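PDB 3B40: probable dipeptidase from Pseudomonas aeruginosa, which probably acts as a metal-dependent dipeptidase of the membrane dipeptidase family (peptidase family M19), hydrolysing dipeptides. Local coordinates for residues 13-18 with 377-382; 27-32 with 58-63; 354-359 with 367-372. The protein carries 11 engineered substitutions. One frame throughout, in Å; residues are numbered along the deposited sequence.

Interaction 1: 13-18 with 377-382; sequences QHAEEL and NVTAEL. Engineered in segment 13-18: Q13 (natural residue Lys). With CA (calcium ion), chain E; CD (cadmium ion), chain B.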
loop_
_atom_site.group_PDB
_atom_site.type_symbol
_atom_site.label_atom_id
_atom_site.label_comp_id
_atom_site.label_asym_id
_atom_site.label_seq_id
_atom_site.Cartn_x
_atom_site.Cartn_y
_atom_site.Cartn_z
ATOM N N GLN A 13 -17.778 11.982 19.401
ATOM C CA GLN A 13 -17.105 12.383 20.658
ATOM C C GLN A 13 -16.297 11.237 21.232
ATOM O O GLN A 13 -15.177 11.408 21.679
ATOM C CB GLN A 13 -18.141 12.815 21.720
ATOM C CG GLN A 13 -18.726 14.216 21.505
ATOM C CD GLN A 13 -17.659 15.281 21.387
ATOM O OE1 GLN A 13 -16.756 15.370 22.240
ATOM N NE2 GLN A 13 -17.731 16.088 20.307
ATOM N N HIS A 14 -16.893 10.061 21.238
ATOM C CA HIS A 14 -16.184 8.862 21.646
ATOM C C HIS A 14 -14.939 8.629 20.770
ATOM O O HIS A 14 -13.882 8.325 21.295
ATOM C CB HIS A 14 -17.150 7.696 21.579
ATOM C CG HIS A 14 -16.599 6.406 22.078
ATOM N ND1 HIS A 14 -17.242 5.208 21.860
ATOM C CD2 HIS A 14 -15.461 6.109 22.751
ATOM C CE1 HIS A 14 -16.535 4.226 22.390
ATOM N NE2 HIS A 14 -15.452 4.744 22.943
ATOM N N ALA A 15 -15.059 8.794 19.454
ATOM C CA ALA A 15 -13.929 8.616 18.530
ATOM C C ALA A 15 -12.832 9.632 18.883
ATOM O O ALA A 15 -11.656 9.279 18.974
ATOM C CB ALA A 15 -14.389 8.818 17.085
ATOM N N GLU A 16 -13.221 10.889 19.095
ATOM C CA GLU A 16 -12.236 11.950 19.426
ATOM C C GLU A 16 -11.544 11.693 20.760
ATOM O O GLU A 16 -10.318 11.760 20.850
ATOM C CB GLU A 16 -12.883 13.346 19.358
ATOM C CG GLU A 16 -13.348 13.688 17.939
ATOM C CD GLU A 16 -14.341 14.827 17.896
ATOM O OE1 GLU A 16 -14.750 15.338 18.978
ATOM O OE2 GLU A 16 -14.703 15.212 16.767
ATOM N N GLU A 17 -12.311 11.318 21.777
ATOM C CA GLU A 17 -11.717 10.994 23.080
ATOM C C GLU A 17 -10.684 9.888 22.979
ATOM O O GLU A 17 -9.610 9.953 23.615
ATOM C CB GLU A 17 -12.808 10.638 24.110
ATOM C CG GLU A 17 -13.590 11.838 24.604
ATOM C CD GLU A 17 -12.699 12.867 25.351
ATOM O OE1 GLU A 17 -11.753 12.467 26.076
ATOM O OE2 GLU A 17 -12.927 14.086 25.201
ATOM N N LEU A 18 -10.978 8.875 22.161
ATOM C CA LEU A 18 -10.070 7.727 22.014
ATOM C C LEU A 18 -8.759 8.147 21.308
ATOM O O LEU A 18 -7.645 7.764 21.727
ATOM C CB LEU A 18 -10.806 6.548 21.318
ATOM C CG LEU A 18 -10.130 5.169 21.164
ATOM C CD1 LEU A 18 -9.872 4.448 22.526
ATOM C CD2 LEU A 18 -10.923 4.288 20.192
ATOM N N ASN A 377 -13.133 9.277 11.571
ATOM C CA ASN A 377 -14.307 8.794 10.844
ATOM C C ASN A 377 -14.289 7.264 10.693
ATOM O O ASN A 377 -15.337 6.633 10.780
ATOM C CB ASN A 377 -14.380 9.430 9.462
ATOM C CG ASN A 377 -14.832 10.879 9.507
ATOM O OD1 ASN A 377 -15.116 11.425 10.592
ATOM N ND2 ASN A 377 -14.935 11.510 8.327
ATOM N N VAL A 378 -13.101 6.687 10.483
ATOM C CA VAL A 378 -12.933 5.226 10.369
ATOM C C VAL A 378 -13.235 4.664 11.736
ATOM O O VAL A 378 -14.023 3.707 11.878
ATOM C CB VAL A 378 -11.461 4.807 9.940
ATOM C CG1 VAL A 378 -11.331 3.294 9.861
ATOM C CG2 VAL A 378 -11.070 5.433 8.593
ATOM N N THR A 379 -12.650 5.290 12.762
ATOM C CA THR A 379 -12.927 4.886 14.140
ATOM C C THR A 379 -14.413 4.960 14.525
ATOM O O THR A 379 -14.918 4.104 15.246
ATOM C CB THR A 379 -12.052 5.672 15.137
ATOM O OG1 THR A 379 -10.675 5.444 14.809
ATOM C CG2 THR A 379 -12.313 5.202 16.567
ATOM N N ALA A 380 -15.102 5.988 14.047
ATOM C CA ALA A 380 -16.542 6.136 14.291
ATOM C C ALA A 380 -17.364 4.975 13.707
ATOM O O ALA A 380 -18.325 4.509 14.336
ATOM C CB ALA A 380 -17.028 7.438 13.726
ATOM N N GLU A 381 -17.012 4.542 12.495
ATOM C CA GLU A 381 -17.645 3.351 11.876
ATOM C C GLU A 381 -17.324 2.072 12.655
ATOM O O GLU A 381 -18.202 1.233 12.829
ATOM C CB GLU A 381 -17.270 3.206 10.404
ATOM C CG GLU A 381 -18.012 2.080 9.627
ATOM C CD GLU A 381 -19.533 2.194 9.617
ATOM O OE1 GLU A 381 -20.074 3.321 9.697
ATOM O OE2 GLU A 381 -20.202 1.134 9.513
ATOM N N LEU A 382 -16.064 1.913 13.080
ATOM C CA LEU A 382 -15.662 0.818 13.987
ATOM C C LEU A 382 -16.438 0.799 15.317
ATOM O O LEU A 382 -16.971 -0.240 15.737
ATOM C CB LEU A 382 -14.152 0.837 14.246
ATOM C CG LEU A 382 -13.241 0.510 13.056
ATOM C CD1 LEU A 382 -11.786 0.981 13.316
ATOM C CD2 LEU A 382 -13.363 -0.977 12.737
HETATM CA CA CA E . -13.940 4.321 24.763
HETATM CD CD CD B . -10.947 14.755 26.259
HETATM O O HOH W 1 -12.516 6.282 24.732
#

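Interaction 2: 27-32 with 58-63; sequences SRITVP and GRLSGA. Engineered in segment 27-32: V31 (natural residue Ile).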
loop_
_atom_site.group_PDB
_atom_site.type_symbol
_atom_site.label_atom_id
_atom_site.label_comp_id
_atom_site.label_asym_id
_atom_site.label_seq_id
_atom_site.Cartn_x
_atom_site.Cartn_y
_atom_site.Cartn_z
ATOM N N SER A 27 -0.205 2.185 7.189
ATOM C CA SER A 27 0.911 1.441 6.630
ATOM C C SER A 27 1.167 1.727 5.170
ATOM O O SER A 27 2.025 1.086 4.566
ATOM C CB SER A 27 0.746 -0.082 6.866
ATOM O OG SER A 27 -0.515 -0.516 6.393
ATOM N N ARG A 28 0.430 2.668 4.571
ATOM C CA ARG A 28 0.637 2.951 3.144
ATOM C C ARG A 28 0.163 4.339 2.672
ATOM O O ARG A 28 -1.007 4.552 2.377
ATOM C CB ARG A 28 0.053 1.818 2.278
ATOM C CG ARG A 28 0.134 2.062 0.781
ATOM C CD ARG A 28 1.513 1.739 0.252
ATOM N NE ARG A 28 1.529 1.864 -1.210
ATOM C CZ ARG A 28 2.438 2.559 -1.894
ATOM N NH1 ARG A 28 3.434 3.200 -1.253
ATOM N NH2 ARG A 28 2.334 2.605 -3.217
ATOM N N ILE A 29 1.102 5.271 2.647
ATOM C CA ILE A 29 0.944 6.577 2.030
ATOM C C ILE A 29 2.125 6.834 1.094
ATOM O O ILE A 29 3.288 6.552 1.413
ATOM C CB ILE A 29 0.816 7.734 3.080
ATOM C CG1 ILE A 29 -0.314 7.425 4.061
ATOM C CG2 ILE A 29 0.628 9.141 2.370
ATOM C CD1 ILE A 29 -0.500 8.449 5.187
ATOM N N THR A 30 1.799 7.310 -0.096
ATOM C CA THR A 30 2.812 7.563 -1.099
ATOM C C THR A 30 3.389 8.933 -0.872
ATOM O O THR A 30 2.664 9.871 -0.496
ATOM C CB THR A 30 2.216 7.456 -2.526
ATOM O OG1 THR A 30 1.933 6.096 -2.784
ATOM C CG2 THR A 30 3.170 7.986 -3.608
ATOM N N VAL A 31 4.695 9.042 -1.086
ATOM C CA VAL A 31 5.396 10.346 -1.112
ATOM C C VAL A 31 5.410 10.873 -2.569
ATOM O O VAL A 31 6.042 10.254 -3.446
ATOM C CB VAL A 31 6.874 10.194 -0.610
ATOM C CG1 VAL A 31 7.591 11.573 -0.519
ATOM C CG2 VAL A 31 6.950 9.433 0.710
ATOM N N PRO A 32 4.716 12.016 -2.833
ATOM C CA PRO A 32 4.733 12.697 -4.140
ATOM C C PRO A 32 6.137 13.220 -4.398
ATOM O O PRO A 32 6.791 13.733 -3.474
ATOM C CB PRO A 32 3.754 13.878 -3.937
ATOM C CG PRO A 32 2.897 13.464 -2.748
ATOM C CD PRO A 32 3.884 12.747 -1.862
ATOM N N GLY A 58 -6.261 15.236 12.543
ATOM C CA GLY A 58 -6.814 13.909 12.677
ATOM C C GLY A 58 -6.222 13.185 13.854
ATOM O O GLY A 58 -6.800 12.212 14.308
ATOM N N ARG A 59 -5.058 13.637 14.343
ATOM C CA ARG A 59 -4.317 12.895 15.393
ATOM C C ARG A 59 -3.670 11.599 14.878
ATOM O O ARG A 59 -3.518 10.651 15.635
ATOM C CB ARG A 59 -5.202 12.561 16.626
ATOM C CG ARG A 59 -5.948 13.742 17.266
ATOM C CD ARG A 59 -4.992 14.827 17.766
ATOM N NE ARG A 59 -3.961 14.331 18.691
ATOM C CZ ARG A 59 -4.034 14.379 20.027
ATOM N NH1 ARG A 59 -3.026 13.908 20.740
ATOM N NH2 ARG A 59 -5.087 14.920 20.665
ATOM N N LEU A 60 -3.316 11.552 13.589
ATOM C CA LEU A 60 -2.525 10.437 13.043
ATOM C C LEU A 60 -1.144 10.506 13.637
ATOM O O LEU A 60 -0.482 11.529 13.482
ATOM C CB LEU A 60 -2.404 10.580 11.519
ATOM C CG LEU A 60 -1.711 9.392 10.822
ATOM C CD1 LEU A 60 -2.395 8.055 11.099
ATOM C CD2 LEU A 60 -1.573 9.625 9.314
ATOM N N SER A 61 -0.704 9.439 14.300
ATOM C CA SER A 61 0.608 9.436 14.956
ATOM C C SER A 61 1.752 9.248 13.963
ATOM O O SER A 61 2.859 9.761 14.167
ATOM C CB SER A 61 0.692 8.345 16.030
ATOM O OG SER A 61 -0.468 8.387 16.860
ATOM N N GLY A 62 1.504 8.455 12.928
ATOM C CA GLY A 62 2.578 8.195 11.973
ATOM C C GLY A 62 2.113 7.358 10.805
ATOM O O GLY A 62 0.938 6.999 10.726
ATOM N N ALA A 63 3.024 7.090 9.869
ATOM C CA ALA A 63 2.678 6.387 8.624
ATOM C C ALA A 63 3.914 5.784 7.992
ATOM O O ALA A 63 5.025 6.287 8.198
ATOM C CB ALA A 63 2.039 7.348 7.631
#

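Interaction 3: 354-359 with 367-372; sequences VGISSD and DGWKDV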
loop_
_atom_site.group_PDB
_atom_site.type_symbol
_atom_site.label_atom_id
_atom_site.label_comp_id
_atom_site.label_asym_id
_atom_site.label_seq_id
_atom_site.Cartn_x
_atom_site.Cartn_y
_atom_site.Cartn_z
ATOM N N VAL A 354 -5.028 -7.957 12.026
ATOM C CA VAL A 354 -5.617 -6.975 11.129
ATOM C C VAL A 354 -5.182 -5.519 11.473
ATOM O O VAL A 354 -4.997 -5.146 12.644
ATOM C CB VAL A 354 -7.183 -7.124 11.042
ATOM C CG1 VAL A 354 -7.781 -6.265 9.905
ATOM C CG2 VAL A 354 -7.593 -8.584 10.805
ATOM N N GLY A 355 -5.024 -4.716 10.426
ATOM C CA GLY A 355 -4.680 -3.281 10.556
ATOM C C GLY A 355 -5.399 -2.493 9.484
ATOM O O GLY A 355 -6.333 -2.998 8.879
ATOM N N ILE A 356 -4.943 -1.264 9.227
ATOM C CA ILE A 356 -5.672 -0.319 8.378
ATOM C C ILE A 356 -4.645 0.444 7.570
ATOM O O ILE A 356 -3.562 0.741 8.059
ATOM C CB ILE A 356 -6.528 0.721 9.232
ATOM C CG1 ILE A 356 -7.465 -0.008 10.209
ATOM C CG2 ILE A 356 -7.338 1.677 8.300
ATOM C CD1 ILE A 356 -8.071 0.909 11.317
ATOM N N SER A 357 -4.987 0.763 6.331
ATOM C CA SER A 357 -4.100 1.560 5.466
ATOM C C SER A 357 -4.975 2.305 4.486
ATOM O O SER A 357 -6.101 1.898 4.271
ATOM C CB SER A 357 -3.077 0.701 4.755
ATOM O OG SER A 357 -3.665 -0.225 3.864
ATOM N N SER A 358 -4.464 3.389 3.912
ATOM C CA SER A 358 -5.242 4.239 2.988
ATOM C C SER A 358 -4.961 4.115 1.496
ATOM O O SER A 358 -5.892 4.188 0.656
ATOM C CB SER A 358 -5.014 5.700 3.352
ATOM O OG SER A 358 -3.640 6.035 3.344
ATOM N N ASP A 359 -3.692 3.911 1.179
ATOM C CA ASP A 359 -3.160 4.084 -0.188
ATOM C C ASP A 359 -3.296 5.557 -0.591
ATOM O O ASP A 359 -3.390 5.877 -1.771
ATOM C CB ASP A 359 -3.846 3.179 -1.203
ATOM C CG ASP A 359 -2.842 2.467 -2.153
ATOM O OD1 ASP A 359 -1.646 2.864 -2.247
ATOM O OD2 ASP A 359 -3.277 1.499 -2.827
ATOM N N ASP A 367 -15.180 7.426 0.459
ATOM C CA ASP A 367 -16.170 8.400 0.891
ATOM C C ASP A 367 -16.235 8.376 2.422
ATOM O O ASP A 367 -16.534 7.350 3.015
ATOM C CB ASP A 367 -17.535 8.079 0.257
ATOM C CG ASP A 367 -18.593 9.132 0.565
ATOM O OD1 ASP A 367 -18.233 10.288 0.853
ATOM O OD2 ASP A 367 -19.804 8.803 0.525
ATOM N N GLY A 368 -15.930 9.506 3.052
ATOM C CA GLY A 368 -15.947 9.625 4.511
ATOM C C GLY A 368 -14.544 9.593 5.107
ATOM O O GLY A 368 -14.361 9.846 6.300
ATOM N N TRP A 369 -13.550 9.280 4.263
ATOM C CA TRP A 369 -12.119 9.247 4.650
ATOM C C TRP A 369 -11.262 9.642 3.471
ATOM O O TRP A 369 -10.763 8.791 2.755
ATOM C CB TRP A 369 -11.706 7.863 5.176
ATOM C CG TRP A 369 -10.276 7.738 5.704
ATOM C CD1 TRP A 369 -9.548 8.706 6.338
ATOM C CD2 TRP A 369 -9.430 6.565 5.661
ATOM N NE1 TRP A 369 -8.294 8.217 6.679
ATOM C CE2 TRP A 369 -8.212 6.900 6.290
ATOM C CE3 TRP A 369 -9.597 5.251 5.157
ATOM C CZ2 TRP A 369 -7.165 5.981 6.437
ATOM C CZ3 TRP A 369 -8.568 4.343 5.313
ATOM C CH2 TRP A 369 -7.352 4.714 5.942
ATOM N N LYS A 370 -11.055 10.942 3.308
ATOM C CA LYS A 370 -10.497 11.451 2.083
ATOM C C LYS A 370 -9.074 11.936 2.260
ATOM O O LYS A 370 -8.375 12.197 1.282
ATOM C CB LYS A 370 -11.391 12.551 1.512
ATOM C CG LYS A 370 -11.321 13.896 2.239
ATOM C CD LYS A 370 -12.277 14.881 1.583
ATOM C CE LYS A 370 -12.698 15.954 2.560
ATOM N NZ LYS A 370 -11.665 17.039 2.665
ATOM N N ASP A 371 -8.670 12.090 3.515
ATOM C CA ASP A 371 -7.284 12.408 3.837
ATOM C C ASP A 371 -6.990 12.073 5.316
ATOM O O ASP A 371 -7.875 11.606 6.049
ATOM C CB ASP A 371 -6.945 13.872 3.427
ATOM C CG ASP A 371 -7.717 14.913 4.236
ATOM O OD1 ASP A 371 -7.881 14.736 5.473
ATOM O OD2 ASP A 371 -8.167 15.905 3.624
ATOM N N VAL A 372 -5.752 12.288 5.748
ATOM C CA VAL A 372 -5.310 11.796 7.069
ATOM C C VAL A 372 -6.009 12.504 8.218
ATOM O O VAL A 372 -5.961 12.026 9.351
ATOM C CB VAL A 372 -3.764 11.863 7.299
ATOM C CG1 VAL A 372 -3.052 10.897 6.347
ATOM C CG2 VAL A 372 -3.248 13.302 7.141
#

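Interaction 1: 13-18 with 377-382
A15 and T379 carry this contact between two helices, each losing nearly 50 Å² of surface to the other segment, with L18 and A380 adding smaller shares. The local axes of 13-18 and 377-382 approach to 8.8 Å, and their N-to-C directions make an angle of 119°, so the helices pass across one another rather than pack lengthwise. Their backbones come nearest at the two alanines, whose CA atoms, A15 CA and A380 CA, are 5.6 Å apart; with methyl groups alone at these positions, no long side chain holds the helices apart. A15 CB rests 4.2 Å from T379 CG2 and meets A380 CB at 4.5 Å. With T379 OG1 anti to the carbonyl carbon (chi1 -58°), the CG2 methyl falls opposite the backbone N, where it can meet both A15 and L18. L18 reaches T379 with its CD2 branch, L18 CD2 lying 4.0 Å from T379 CG2, and the two side chains cross at a slant. No hydrogen bond joins the segments. T379 OG1, although buried, is engaged by H19 and W396, which leaves its methyl for the apolar contact. Residues of 13-18 that take no part in the packing bind metal ions: H14 NE2 binds a calcium ion at 2.4 Å, with D389 and a water among the other ligands, while both carboxylate oxygens of E17 bind a cadmium ion shared with E20. Helix 389-409 supports the junction, receiving L18 on D389 and I392 and V378 on W396, and helix 335-349 lies against V378 and L382 from helix 375-385.

Interaction 2: 27-32 with 58-63
The end methyl of I29 bridges L60 and A63, and these are the two close pairs between 27-32 and 58-63. I29 points its CB toward the other segment and extends from there: CG1 stands anti to the carbonyl carbon (chi1 -54°) and CD1 continues straight out (chi2 177°), so that the far end of the longer branch does the touching. I29 CD1 sits 3.7 Å from A63 CB. The alanine CB points almost straight at that methyl, but from the flank of the I29 CG1-CD1 bond, roughly square to it. L60 CD2 instead stands ahead of the same bond, so L60 CD2 and I29 CD1 meet tip to tip at a looser 4.4 Å. The two partners come from different parts of the chain's course. L60 follows helix 52-58, which is closed by a Schellman motif with R59, at positive phi, as its C-prime residue; A63 already belongs to strand 62-68. The segments therefore join the ends of a beta-alpha-beta unit, in which strand 62-68 runs parallel to strand 25-29, with G62 bonded through its backbone to D26. On its other side strand 62-68 pairs with strand 131-138, where F131 packs on both L60 and A63. V372 touches I29 and L60 alike, and L65 also lies against the isoleucine. Chemically the close pairs consist of methyl groups alone, all of them buried: no hydrogen bond or charge fixes their direction, and the contact must rest on dispersion and exclusion of water, while backbone bonds of the parallel sheet set the strands' alignment.

Interaction 3: 354-359 with 367-372
W369 lays the far end of its six-membered ring against the end of strand 354-357, meeting three successive residues, I356, S357 and S358. The carbonyl oxygen S357 O lies at the ring's edge, near its plane, 3.5 Å from W369 CH2 and 3.6 Å from W369 CZ3. S358 CB approaches W369 CH2 obliquely at 3.6 Å, and I356 CG2 is 3.8 Å from the same W369 CH2, also at a slant. The outer rim of the benzo ring, centred on CH2, thus sits among two aliphatic groups and a backbone oxygen. The ring reaches there because its CG is anti to the backbone N (chi1 -176°), which carries the indole away from its own loop toward the strand. Around this first shell, F360 meets the W369 ring edge-to-face, W396 of helix 389-409 packs on both I356 and W369, and L338 of helix 335-349 adds a further apolar surface. The serines are turned to other uses: S358 OG bonds to D26 and to the backbone N of F360, whereas S357, whose CB points away from the tryptophan loop, bonds through OG to the carbonyl oxygens of S233 and Q263. The loop itself is tied at G368, whose carbonyl oxygen accepts a hydrogen bond from N377, and near D371, where OD1 pairs with S373. No conventional hydrogen bond crosses between the segments. Aromatic edge hydrogens carry a slight positive charge, however, so the approach of S357 O at the edge, near the ring plane, is consistent with a weak electrostatic attraction that supplements van der Waals packing, and the buried tryptophan covers the strand's end chiefly with hydrocarbon.

Interactions 2 and 3 lie close together, centres 9 Å apart, and both reach the same parallel sheet of the TIM-barrel-type fold. They touch through L60 and V372 and through S27 and S357, so the sheet's first strand, 25-29, meets its last, 354-357. Interaction 1 is peripheral, its centre 13 Å from that of interaction 3 and 18 Å from that of interaction 2. It touches interaction 3, with V378 packing on W369, but not interaction 2. Along the chain, interactions 2 and 3 follow one another inside the long loop closed by interaction 1. The N-terminal helix is thereby fastened to the C-terminal part of the chain outside the barrel strands.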